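Side-chain contacts in transcriptional regulator I2 (Pseudomonas fluorescens A506, PDB 4MO7), which is a TetR-family protein, probably a DNA-binding transcriptional regulator, and a structurally novel superantigen associated with Crohn's disease: residues A[94-99]-A[103-108]; A[156-161]-A[165-170]; A[50-55]-A[61-66]; A[68-71]-A[75-78]; A[84-89]-A[144-149]. One frame throughout, in Å; residues are numbered along the deposited sequence.

Interaction 1: residues A[94-99]-A[103-108]; sequences ASLEEA and RERVLA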
# COMPACT_ATOMS: atom_id res chain seq x y z
N ALA A 94 22.03 -10.44 10.38
CA ALA A 94 22.46 -10.66 11.77
C ALA A 94 21.34 -11.27 12.57
O ALA A 94 21.56 -12.21 13.34
CB ALA A 94 22.91 -9.31 12.44
N SER A 95 20.13 -10.72 12.43
CA SER A 95 18.95 -11.30 13.12
C SER A 95 18.73 -12.74 12.68
O SER A 95 18.51 -13.62 13.53
CB SER A 95 17.68 -10.49 12.89
OG SER A 95 17.83 -9.18 13.38
N LEU A 96 18.79 -12.99 11.37
CA LEU A 96 18.65 -14.38 10.89
C LEU A 96 19.65 -15.33 11.47
O LEU A 96 19.33 -16.51 11.69
CB LEU A 96 18.77 -14.47 9.36
CG LEU A 96 17.55 -14.08 8.61
CD1 LEU A 96 17.91 -14.23 7.13
CD2 LEU A 96 16.33 -14.98 8.98
N GLU A 97 20.88 -14.87 11.65
CA GLU A 97 21.94 -15.71 12.18
C GLU A 97 21.63 -16.17 13.62
O GLU A 97 22.03 -17.26 14.02
CB GLU A 97 23.32 -15.02 12.12
CG GLU A 97 23.86 -14.92 10.72
CD GLU A 97 25.20 -14.20 10.62
OE1 GLU A 97 25.58 -13.46 11.56
OE2 GLU A 97 25.87 -14.38 9.58
N GLU A 98 20.88 -15.35 14.36
CA GLU A 98 20.52 -15.65 15.74
C GLU A 98 19.24 -16.48 15.83
O GLU A 98 18.79 -16.80 16.93
CB GLU A 98 20.32 -14.37 16.54
CG GLU A 98 21.59 -13.53 16.64
CD GLU A 98 21.34 -12.13 17.14
OE1 GLU A 98 20.18 -11.82 17.50
OE2 GLU A 98 22.31 -11.34 17.16
N ALA A 99 18.68 -16.82 14.68
CA ALA A 99 17.42 -17.58 14.63
C ALA A 99 17.67 -18.96 14.05
O ALA A 99 18.19 -19.09 12.94
CB ALA A 99 16.41 -16.82 13.75
N ARG A 103 10.16 -20.66 12.25
CA ARG A 103 9.31 -19.63 12.76
C ARG A 103 10.10 -18.40 13.21
O ARG A 103 9.65 -17.28 12.98
CB ARG A 103 8.33 -20.14 13.84
CG ARG A 103 8.96 -20.46 15.18
CD ARG A 103 8.76 -19.25 16.11
NE ARG A 103 7.40 -19.10 16.58
CZ ARG A 103 6.96 -18.04 17.25
NH1 ARG A 103 5.69 -17.97 17.61
NH2 ARG A 103 7.79 -17.05 17.56
N GLU A 104 11.26 -18.60 13.83
CA GLU A 104 12.02 -17.45 14.27
C GLU A 104 12.69 -16.72 13.09
O GLU A 104 12.89 -15.50 13.19
CB GLU A 104 13.01 -17.84 15.36
CG GLU A 104 12.25 -18.05 16.72
CD GLU A 104 11.77 -16.72 17.34
OE1 GLU A 104 12.61 -15.85 17.61
OE2 GLU A 104 10.55 -16.51 17.58
N ARG A 105 13.03 -17.45 12.04
CA ARG A 105 13.67 -16.79 10.88
C ARG A 105 12.64 -15.96 10.13
O ARG A 105 12.91 -14.83 9.77
CB ARG A 105 14.32 -17.83 9.97
CG ARG A 105 15.52 -18.51 10.68
CD ARG A 105 16.08 -19.74 9.98
NE ARG A 105 16.61 -19.46 8.66
CZ ARG A 105 17.81 -18.93 8.43
NH1 ARG A 105 18.63 -18.60 9.44
NH2 ARG A 105 18.20 -18.74 7.18
N VAL A 106 11.47 -16.52 9.87
CA VAL A 106 10.38 -15.69 9.27
C VAL A 106 10.05 -14.48 10.16
O VAL A 106 9.92 -13.38 9.68
CB VAL A 106 9.10 -16.53 8.93
CG1 VAL A 106 8.04 -15.69 8.26
CG2 VAL A 106 9.48 -17.70 7.98
N LEU A 107 9.91 -14.69 11.48
CA LEU A 107 9.60 -13.60 12.36
C LEU A 107 10.69 -12.56 12.35
O LEU A 107 10.39 -11.37 12.41
CB LEU A 107 9.36 -14.14 13.79
CG LEU A 107 8.96 -13.03 14.75
CD1 LEU A 107 7.65 -12.32 14.32
CD2 LEU A 107 8.82 -13.65 16.18
N ALA A 108 11.95 -12.99 12.27
CA ALA A 108 13.04 -12.02 12.25
C ALA A 108 12.90 -11.08 11.05
O ALA A 108 13.16 -9.88 11.17
CB ALA A 108 14.39 -12.74 12.18
O HOH W 1 14.47 -9.40 13.89

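Interaction 2: residues A[156-161]-A[165-170]; sequences QVLGEA and GYIRGD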
# COMPACT_ATOMS: atom_id res chain seq x y z
N GLN A 156 14.88 -16.64 0.20
CA GLN A 156 15.57 -17.79 0.86
C GLN A 156 14.80 -18.31 2.07
O GLN A 156 14.50 -19.50 2.15
CB GLN A 156 16.98 -17.38 1.27
CG GLN A 156 17.77 -18.38 2.15
CD GLN A 156 18.11 -19.66 1.40
OE1 GLN A 156 18.26 -19.66 0.15
NE2 GLN A 156 18.21 -20.77 2.14
N VAL A 157 14.46 -17.40 2.97
CA VAL A 157 13.78 -17.75 4.22
C VAL A 157 12.36 -18.25 3.98
O VAL A 157 11.95 -19.25 4.60
CB VAL A 157 13.80 -16.54 5.13
CG1 VAL A 157 12.85 -16.69 6.40
CG2 VAL A 157 15.24 -16.28 5.57
N LEU A 158 11.60 -17.60 3.10
CA LEU A 158 10.28 -18.12 2.80
C LEU A 158 10.39 -19.47 2.05
O LEU A 158 9.57 -20.36 2.26
CB LEU A 158 9.45 -17.13 2.00
CG LEU A 158 9.14 -15.81 2.68
CD1 LEU A 158 8.51 -14.79 1.69
CD2 LEU A 158 8.16 -16.04 3.85
N GLY A 159 11.43 -19.64 1.21
CA GLY A 159 11.63 -20.90 0.52
C GLY A 159 11.90 -22.00 1.52
O GLY A 159 11.40 -23.13 1.36
N GLU A 160 12.70 -21.70 2.55
CA GLU A 160 12.90 -22.67 3.66
C GLU A 160 11.58 -23.04 4.34
O GLU A 160 11.30 -24.23 4.64
CB GLU A 160 13.79 -22.08 4.76
CG GLU A 160 15.20 -21.86 4.36
CD GLU A 160 15.96 -20.97 5.38
OE1 GLU A 160 17.04 -20.50 5.03
OE2 GLU A 160 15.49 -20.73 6.53
N ALA A 161 10.77 -22.03 4.62
CA ALA A 161 9.45 -22.23 5.25
C ALA A 161 8.56 -23.12 4.42
O ALA A 161 7.89 -23.99 4.99
CB ALA A 161 8.72 -20.92 5.56
N GLY A 165 7.07 -27.03 5.16
CA GLY A 165 5.61 -27.21 5.23
C GLY A 165 4.81 -26.13 5.94
O GLY A 165 3.64 -26.36 6.30
N TYR A 166 5.42 -24.96 6.17
CA TYR A 166 4.79 -23.83 6.85
C TYR A 166 4.04 -22.84 5.96
O TYR A 166 3.35 -22.00 6.46
CB TYR A 166 5.85 -23.01 7.62
CG TYR A 166 6.43 -23.71 8.83
CD1 TYR A 166 7.39 -24.70 8.70
CD2 TYR A 166 6.04 -23.34 10.11
CE1 TYR A 166 7.91 -25.35 9.82
CE2 TYR A 166 6.57 -23.95 11.23
CZ TYR A 166 7.49 -24.95 11.07
OH TYR A 166 7.99 -25.54 12.21
N ILE A 167 4.19 -22.93 4.65
CA ILE A 167 3.57 -21.94 3.77
C ILE A 167 2.77 -22.70 2.73
O ILE A 167 3.30 -23.65 2.12
CB ILE A 167 4.68 -21.12 3.09
CG1 ILE A 167 5.27 -20.14 4.12
CG2 ILE A 167 4.17 -20.36 1.87
CD1 ILE A 167 6.30 -19.24 3.53
N ARG A 168 1.50 -22.31 2.57
CA ARG A 168 0.55 -23.03 1.73
C ARG A 168 0.70 -22.64 0.27
O ARG A 168 0.57 -23.51 -0.62
CB ARG A 168 -0.90 -22.74 2.19
CG ARG A 168 -1.12 -22.90 3.68
CD ARG A 168 -2.62 -22.81 4.00
NE ARG A 168 -3.30 -23.82 3.21
CZ ARG A 168 -4.49 -23.68 2.64
NH1 ARG A 168 -5.20 -22.56 2.80
NH2 ARG A 168 -4.98 -24.69 1.92
N GLY A 169 0.96 -21.36 0.02
CA GLY A 169 0.94 -20.83 -1.35
C GLY A 169 2.30 -20.68 -2.04
O GLY A 169 3.32 -21.22 -1.60
N ASP A 170 2.29 -19.95 -3.15
CA ASP A 170 3.52 -19.71 -3.92
C ASP A 170 4.44 -18.74 -3.18
O ASP A 170 3.99 -17.73 -2.55
CB ASP A 170 3.10 -19.14 -5.27
CG ASP A 170 4.26 -18.83 -6.13
OD1 ASP A 170 4.80 -17.71 -6.03
OD2 ASP A 170 4.61 -19.72 -6.93

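Interaction 3: residues A[50-55]-A[61-66]; sequences TTVRDL and IQSGSI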
# COMPACT_ATOMS: atom_id res chain seq x y z
N THR A 50 18.22 21.40 -0.35
CA THR A 50 19.55 21.31 0.24
C THR A 50 20.62 21.71 -0.76
O THR A 50 20.93 20.98 -1.71
CB THR A 50 19.85 19.90 0.82
OG1 THR A 50 18.87 19.59 1.80
CG2 THR A 50 21.22 19.89 1.45
N THR A 51 21.23 22.87 -0.57
CA THR A 51 22.27 23.27 -1.50
C THR A 51 23.61 22.66 -1.17
O THR A 51 23.86 22.12 -0.07
CB THR A 51 22.42 24.80 -1.58
OG1 THR A 51 23.12 25.26 -0.41
CG2 THR A 51 21.05 25.49 -1.66
N VAL A 52 24.50 22.73 -2.15
CA VAL A 52 25.86 22.31 -1.98
C VAL A 52 26.50 23.19 -0.90
O VAL A 52 27.38 22.75 -0.15
CB VAL A 52 26.62 22.40 -3.32
CG1 VAL A 52 28.11 22.34 -3.12
CG2 VAL A 52 26.16 21.25 -4.23
N ARG A 53 26.01 24.42 -0.78
CA ARG A 53 26.53 25.32 0.24
C ARG A 53 26.13 24.80 1.63
O ARG A 53 27.00 24.63 2.50
CB ARG A 53 26.04 26.76 0.02
CG ARG A 53 26.50 27.71 1.11
CD ARG A 53 26.40 29.16 0.67
NE ARG A 53 26.98 30.06 1.66
CZ ARG A 53 28.23 30.53 1.61
NH1 ARG A 53 29.03 30.17 0.61
NH2 ARG A 53 28.67 31.35 2.55
N ASP A 54 24.83 24.54 1.80
CA ASP A 54 24.29 23.90 3.01
C ASP A 54 25.10 22.68 3.48
O ASP A 54 25.43 22.59 4.66
CB ASP A 54 22.82 23.53 2.78
CG ASP A 54 21.92 24.73 2.64
OD1 ASP A 54 22.33 25.82 3.10
OD2 ASP A 54 20.80 24.59 2.09
N LEU A 55 25.41 21.74 2.59
CA LEU A 55 26.13 20.55 3.02
C LEU A 55 27.55 20.89 3.46
O LEU A 55 28.07 20.29 4.40
CB LEU A 55 26.15 19.48 1.92
CG LEU A 55 26.63 18.08 2.30
CD1 LEU A 55 26.03 17.63 3.62
CD2 LEU A 55 26.26 17.11 1.20
N ILE A 61 33.21 22.45 5.68
CA ILE A 61 34.10 22.50 4.51
C ILE A 61 33.61 23.53 3.51
O ILE A 61 32.61 24.22 3.75
CB ILE A 61 34.30 21.13 3.84
CG1 ILE A 61 32.96 20.45 3.51
CG2 ILE A 61 35.10 20.20 4.75
CD1 ILE A 61 33.08 18.97 3.22
N GLN A 62 34.35 23.65 2.41
CA GLN A 62 33.96 24.56 1.34
C GLN A 62 33.26 23.75 0.26
O GLN A 62 33.67 22.61 -0.05
CB GLN A 62 35.18 25.31 0.76
CG GLN A 62 34.97 26.83 0.60
CD GLN A 62 34.45 27.49 1.88
OE1 GLN A 62 34.89 27.17 2.99
NE2 GLN A 62 33.50 28.41 1.73
N SER A 63 32.20 24.39 -0.28
CA SER A 63 31.30 23.86 -1.30
C SER A 63 32.02 22.98 -2.29
O SER A 63 31.53 21.91 -2.66
CB SER A 63 30.63 25.01 -2.09
OG SER A 63 29.36 25.39 -1.57
N GLY A 64 33.18 23.46 -2.74
CA GLY A 64 33.89 22.81 -3.84
C GLY A 64 34.59 21.52 -3.44
O GLY A 64 34.92 20.68 -4.28
N SER A 65 34.80 21.34 -2.15
CA SER A 65 35.47 20.12 -1.66
C SER A 65 34.48 18.95 -1.56
O SER A 65 34.86 17.77 -1.38
CB SER A 65 36.06 20.40 -0.29
OG SER A 65 35.01 20.75 0.58
N ILE A 66 33.19 19.25 -1.65
CA ILE A 66 32.23 18.15 -1.51
C ILE A 66 32.54 17.17 -2.62
O ILE A 66 32.60 15.94 -2.44
CB ILE A 66 30.79 18.66 -1.61
CG1 ILE A 66 30.39 19.30 -0.28
CG2 ILE A 66 29.86 17.50 -1.95
CD1 ILE A 66 29.36 20.39 -0.47

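Interaction 4: residues A[68-71]-A[75-78]; sequences HHFK and EILR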
# COMPACT_ATOMS: atom_id res chain seq x y z
N HIS A 68 35.03 16.22 -4.14
CA HIS A 68 36.18 15.34 -4.14
C HIS A 68 35.79 13.90 -3.78
O HIS A 68 36.52 12.95 -4.09
CB HIS A 68 37.25 15.85 -3.19
CG HIS A 68 38.25 14.82 -2.81
ND1 HIS A 68 38.11 14.02 -1.70
CD2 HIS A 68 39.39 14.41 -3.43
CE1 HIS A 68 39.13 13.18 -1.63
NE2 HIS A 68 39.92 13.40 -2.66
N HIS A 69 34.64 13.72 -3.13
CA HIS A 69 34.21 12.39 -2.67
C HIS A 69 33.07 11.71 -3.45
O HIS A 69 32.96 10.47 -3.50
CB HIS A 69 33.75 12.50 -1.21
CG HIS A 69 34.83 12.16 -0.25
ND1 HIS A 69 35.23 10.86 -0.03
CD2 HIS A 69 35.65 12.94 0.49
CE1 HIS A 69 36.22 10.84 0.83
NE2 HIS A 69 36.49 12.09 1.17
N PHE A 70 32.23 12.55 -4.06
CA PHE A 70 31.13 12.07 -4.85
C PHE A 70 31.22 12.83 -6.15
O PHE A 70 31.72 13.96 -6.17
CB PHE A 70 29.82 12.40 -4.12
CG PHE A 70 29.70 11.71 -2.79
CD1 PHE A 70 29.23 10.44 -2.73
CD2 PHE A 70 30.13 12.34 -1.64
CE1 PHE A 70 29.14 9.79 -1.53
CE2 PHE A 70 30.02 11.72 -0.42
CZ PHE A 70 29.55 10.43 -0.37
N LYS A 71 30.74 12.23 -7.24
CA LYS A 71 30.87 12.90 -8.53
C LYS A 71 29.86 13.99 -8.69
O LYS A 71 29.98 14.82 -9.58
CB LYS A 71 30.60 11.93 -9.68
CG LYS A 71 31.41 10.69 -9.71
CD LYS A 71 30.95 9.88 -10.91
CE LYS A 71 29.44 9.99 -11.09
NZ LYS A 71 29.02 9.36 -12.36
N GLU A 75 24.84 11.81 -6.74
CA GLU A 75 25.56 10.66 -6.19
C GLU A 75 25.56 10.62 -4.64
O GLU A 75 25.59 9.53 -4.08
CB GLU A 75 26.99 10.54 -6.72
CG GLU A 75 27.66 9.22 -6.36
CD GLU A 75 28.99 9.05 -7.05
OE1 GLU A 75 29.10 8.13 -7.89
OE2 GLU A 75 29.91 9.82 -6.75
N ILE A 76 25.56 11.77 -3.97
CA ILE A 76 25.41 11.80 -2.51
C ILE A 76 24.07 11.17 -2.14
O ILE A 76 24.00 10.38 -1.18
CB ILE A 76 25.45 13.22 -1.94
CG1 ILE A 76 26.81 13.85 -2.29
CG2 ILE A 76 25.36 13.19 -0.42
CD1 ILE A 76 26.91 15.30 -1.89
N LEU A 77 23.01 11.49 -2.90
CA LEU A 77 21.66 10.96 -2.60
C LEU A 77 21.64 9.47 -2.80
O LEU A 77 21.13 8.73 -1.93
CB LEU A 77 20.59 11.62 -3.47
CG LEU A 77 19.12 11.21 -3.28
CD1 LEU A 77 18.64 11.50 -1.89
CD2 LEU A 77 18.24 11.89 -4.37
N ARG A 78 22.22 9.00 -3.90
CA ARG A 78 22.37 7.56 -4.14
C ARG A 78 23.06 6.88 -2.96
O ARG A 78 22.61 5.82 -2.51
CB ARG A 78 23.24 7.33 -5.39
CG ARG A 78 23.53 5.83 -5.63
CD ARG A 78 24.64 5.74 -6.68
NE ARG A 78 25.39 4.51 -6.47
CZ ARG A 78 26.51 4.21 -7.13
NH1 ARG A 78 26.97 5.05 -8.04
NH2 ARG A 78 27.14 3.06 -6.88

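Interaction 5: residues A[84-89]-A[144-149]; sequences TIHYNT and LALRDV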
# COMPACT_ATOMS: atom_id res chain seq x y z
N THR A 84 21.51 3.11 3.68
CA THR A 84 20.34 2.66 4.45
C THR A 84 19.96 1.25 4.14
O THR A 84 19.61 0.48 5.05
CB THR A 84 19.09 3.53 4.16
OG1 THR A 84 19.44 4.90 4.28
CG2 THR A 84 17.95 3.20 5.16
N ILE A 85 19.99 0.89 2.86
CA ILE A 85 19.65 -0.45 2.51
C ILE A 85 20.70 -1.45 2.94
O ILE A 85 20.35 -2.56 3.40
CB ILE A 85 19.35 -0.62 1.01
CG1 ILE A 85 18.10 0.20 0.63
CG2 ILE A 85 18.96 -2.08 0.72
CD1 ILE A 85 17.85 0.17 -0.87
N HIS A 86 21.99 -1.10 2.80
CA HIS A 86 23.07 -1.95 3.27
C HIS A 86 22.90 -2.18 4.74
O HIS A 86 23.05 -3.30 5.21
CB HIS A 86 24.43 -1.27 3.04
CG HIS A 86 25.05 -1.64 1.74
ND1 HIS A 86 25.60 -0.71 0.88
CD2 HIS A 86 25.21 -2.84 1.14
CE1 HIS A 86 26.06 -1.32 -0.20
NE2 HIS A 86 25.84 -2.61 -0.06
N TYR A 87 22.56 -1.12 5.46
CA TYR A 87 22.38 -1.28 6.91
C TYR A 87 21.19 -2.14 7.25
O TYR A 87 21.32 -3.05 8.10
CB TYR A 87 22.25 0.11 7.55
CG TYR A 87 21.77 0.12 8.99
CD1 TYR A 87 22.67 0.07 10.04
CD2 TYR A 87 20.42 0.25 9.28
CE1 TYR A 87 22.22 0.09 11.37
CE2 TYR A 87 19.95 0.27 10.58
CZ TYR A 87 20.85 0.19 11.62
OH TYR A 87 20.35 0.22 12.91
N ASN A 88 20.02 -1.87 6.65
CA ASN A 88 18.85 -2.72 6.88
C ASN A 88 19.19 -4.16 6.57
O ASN A 88 18.87 -5.06 7.34
CB ASN A 88 17.60 -2.26 6.11
CG ASN A 88 17.04 -0.92 6.64
OD1 ASN A 88 17.47 -0.43 7.69
ND2 ASN A 88 16.10 -0.32 5.92
N THR A 89 19.88 -4.41 5.46
CA THR A 89 20.14 -5.79 5.11
C THR A 89 21.10 -6.47 6.09
O THR A 89 20.94 -7.67 6.41
CB THR A 89 20.69 -5.89 3.65
OG1 THR A 89 19.76 -5.23 2.74
CG2 THR A 89 20.87 -7.28 3.25
N LEU A 144 18.33 -0.10 -6.63
CA LEU A 144 17.51 -1.26 -6.91
C LEU A 144 18.26 -2.59 -6.90
O LEU A 144 17.70 -3.62 -6.53
CB LEU A 144 16.72 -1.09 -8.23
CG LEU A 144 15.59 -0.04 -8.22
CD1 LEU A 144 15.01 0.19 -9.65
CD2 LEU A 144 14.45 -0.40 -7.25
N ALA A 145 19.52 -2.59 -7.32
CA ALA A 145 20.38 -3.74 -7.10
C ALA A 145 20.49 -4.18 -5.65
O ALA A 145 20.49 -5.39 -5.39
CB ALA A 145 21.75 -3.51 -7.68
N LEU A 146 20.60 -3.23 -4.71
CA LEU A 146 20.62 -3.58 -3.29
C LEU A 146 19.27 -4.13 -2.85
O LEU A 146 19.21 -5.03 -1.99
CB LEU A 146 20.95 -2.37 -2.42
CG LEU A 146 22.35 -1.85 -2.73
CD1 LEU A 146 22.68 -0.69 -1.81
CD2 LEU A 146 23.37 -2.95 -2.51
N ARG A 147 18.19 -3.54 -3.35
CA ARG A 147 16.85 -4.05 -3.00
C ARG A 147 16.72 -5.50 -3.47
O ARG A 147 16.09 -6.31 -2.81
CB ARG A 147 15.77 -3.22 -3.68
CG ARG A 147 14.41 -3.84 -3.62
CD ARG A 147 13.86 -3.75 -2.24
NE ARG A 147 12.41 -3.71 -2.29
CZ ARG A 147 11.63 -4.00 -1.27
NH1 ARG A 147 12.17 -4.36 -0.12
NH2 ARG A 147 10.31 -3.93 -1.40
N ASP A 148 17.34 -5.83 -4.61
CA ASP A 148 17.27 -7.20 -5.13
C ASP A 148 17.85 -8.16 -4.12
O ASP A 148 17.25 -9.23 -3.87
CB ASP A 148 18.05 -7.33 -6.46
CG ASP A 148 17.85 -8.67 -7.14
OD1 ASP A 148 16.76 -9.25 -7.01
OD2 ASP A 148 18.78 -9.13 -7.84
N VAL A 149 19.00 -7.81 -3.56
CA VAL A 149 19.69 -8.69 -2.56
C VAL A 149 18.82 -8.85 -1.32
O VAL A 149 18.70 -9.97 -0.74
CB VAL A 149 21.04 -8.11 -2.19
CG1 VAL A 149 21.63 -8.85 -1.04
CG2 VAL A 149 21.98 -8.18 -3.44
O HOH W 2 20.75 -5.14 0.33

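Interaction 1: residues A[94-99]-A[103-108]
Glu104 opens the contact with its aliphatic root alone: its CB lies 3.9 Å from the CB of Ala99, while its carboxylate turns back along its own helix to a salt bridge with Arg103. Arg105 does most of the work. Its CB meets Leu96 CD2 at 3.6 Å, and its CG packs on Ala99 CB at the same distance. A bend at chi3 (62°) then brings the guanidinium beside the last turn of helix 73-97. There Leu96 CD2 sits above the centre of one face of the flat group, and Ala99 O lies at its edge, in plane. Leu96 O is 3.1 Å from Arg105 NH1, but the angle is too poor for a hydrogen bond. The firm polar partner of the guanidinium is Glu160 of helix 137-163, which takes NE in a salt bridge. Ala108 closes the walk, its CB 4.0 Å from Ser95 CB and its carbonyl O accepting from a water. Leu96 continues onto Ile153 and Val157 beyond. The end of helix 73-97 and the following helix 102-110, joined by a short turn, run roughly antiparallel as a helical hairpin of the all-helical TetR fold.

Interaction 2: residues A[156-161]-A[165-170]
Ile167 turns its longer branch into the last turns of helix 137-163. With CG1 beside the backbone N (chi1 -75°) and the chain extended at chi2, CD1 reaches 3.6 Å from Ala161 CB and 3.7 Å from Leu158 CD2, so the methyl is held between two residues one helical turn apart. Leu158 and Ile167 cross at about a right angle. Tyr166 has much the same first torsion (chi1 -70°), but makes its contact through CB, 4.1 Å from the CB of Ala161, and through a ring edge presented to Ala161 O. The tyrosine side chain also packs on Val102 and Leu209. Tyr166 N donates to Ala161 O at 2.9 Å. Gly165 makes this turn possible: its positive phi (93°) gives a Schellman motif at the helix end, a backbone conformation suited to a residue without CB. Farther along, Asp170 is the N-cap of helix 171-183, with OD1 accepting from Ile173 N. Arg168 and Asp170 also bond to the second subunit, where Arg168 pairs with Asp212 of that chain. The chemistry thus divides in two: the carbonyl of Ala161 is satisfied by Tyr166 N, while the buried methyl of Ile167 holds the following loop against the helix by apolar packing.

Interaction 3: residues A[50-55]-A[61-66]
A terminal methyl pressed against a carbonyl is the odd feature here: Ile66 CD1 comes within 3.1 Å of Val52 O, an approach so short that it is doubtful and may reflect a small error in the placing of the methyl. The packing rests more safely on its contacts with Val52 CG1, at 3.5 Å, and Leu55 CB, at 4.1 Å, which set it against the first turn of helix 52-59. Ile66 brings it there with CG1 beside its own backbone N (chi1 -78°), the chain then running on toward the helix, and the side chains of Val52 and Ile66 cross obliquely. Val52 offers CG1 to both partners. That branch stands anti to the backbone N (chi1 164°) and touches Ser63 O at 3.5 Å as well as the isoleucine methyl. Ser63 extends the contact along the outer side, its OG 3.4 Å from Arg53 CA, where it meets the backbone of Arg53 while the long arginine chain runs off extended.

Both segments belong to the helix-turn-helix region of the TetR family, in which helix 52-59 would be the first helix of the motif and residues 64-66, helical in their backbone angles, stand where the recognition helix is expected to start. Helix 52-59 begins with a capping box: Thr51 OG1 accepts from Asp54 N at 2.9 Å with a nearly straight bond, and Asp54 OD2 accepts from Thr51 N, although the position of that oxygen is less sure. Behind the contact, Leu55 and Ile66 both pack on Ile76 of helix 73-97, and Leu55 also reaches Leu34 of helix 30-45.

Interaction 4: residues A[68-71]-A[75-78]
Glu75 reaches back from helix 73-97 to the loop before it, and its OE2 accepts from Lys71 N at 2.6 Å with an N-H...O angle of 163°. The donor comes from above the carboxylate plane, 39° out of it. An extended chain, CG anti to the backbone N (chi1 -169°), carries the carboxylate to this loop. OE2 of Glu75 also lies 3.2 Å from Phe70 CA and 3.4 Å from Lys71 CG, lodged against the backbone bend. Lys71 crosses the glutamate at about a right angle, and its CE passes 3.7 Å from Glu75 OE1. Beside this, Ile76 CG1 stands over one face of the Phe70 ring in a CH-pi contact, 4.0 Å from the ring centroid.

Around these groups, Ser72 OG bonds Glu75 N, Arg31, Leu34 and Leu35 of helix 30-45 pack on Phe70, and Ala38 meets Ile76. The contact joins the loop after the probable recognition-helix region to the start of helix 73-97, within the presumed DNA-binding domain. One carboxylate oxygen thus binds a backbone N-H of the loop just ahead of the helix. Arg78 NH1, in a long salt bridge with the other oxygen, OE1, and Lys71, whose NZ is near but not in contact, would probably help keep the carboxylate ionised.

Interaction 5: residues A[84-89]-A[144-149]
Leu146 and Ile85 meet across two nearly parallel helices of the TetR-type helical bundle, 73-97 and 137-163, whose short segments run 9.8 Å apart at an angle of 8°. Followed outward, Leu146 first sets its CB against Ile85 CG2, at 3.7 Å. With chi1 at -64°, Ile85 directs this CG2 at the neighbouring helix. From CG, placed beside the backbone N (chi1 -63°), the leucine forks towards His86. CD1 lies over one face of the imidazole, offset toward the rim and 4.0 Å from the ring centroid, a CH-pi contact. CD2 approaches NE2 of the same ring at 3.5 Å, so both methyls lie against one histidine, the two side chains crossing at about a right angle. Ile85 also packs on Val143 of helix 137-163 and on Leu128 of helix 122-130, and Thr89 meets Tyr150 and Ile153.

A water joins the helices between Thr89, one turn on from Ile85, and the carbonyl of Leu146: it donates to Thr89 OG1 and to Leu146 O, the latter at 2.8 Å. Thr89 OG1 in turn donates to Ile85 O at 2.8 Å, reaching that oxygen from the opposite face of the carbonyl plane to Thr89 N.

The five contacts run along an elongated helical chain, with helix 73-97 as the common thread: interactions 4, 5 and 1 use its start, middle and end. In chain order interaction 3 comes first, then 4, and interaction 1 falls between the two segments of interaction 5, before interaction 2. Interactions 3 and 4, with centres about 12 Å apart, touch through Ile76 and make up the presumed DNA-binding end. Interactions 1 and 2, about 14 Å apart, touch through Arg105 and Glu160 at the other end; the centres of 2 and 3 are about 49 Å apart. Interaction 5 lies near the middle, where helix 137-163, also used by interaction 2, runs beside helix 73-97, the helix linking the presumed DNA-binding end to the rest.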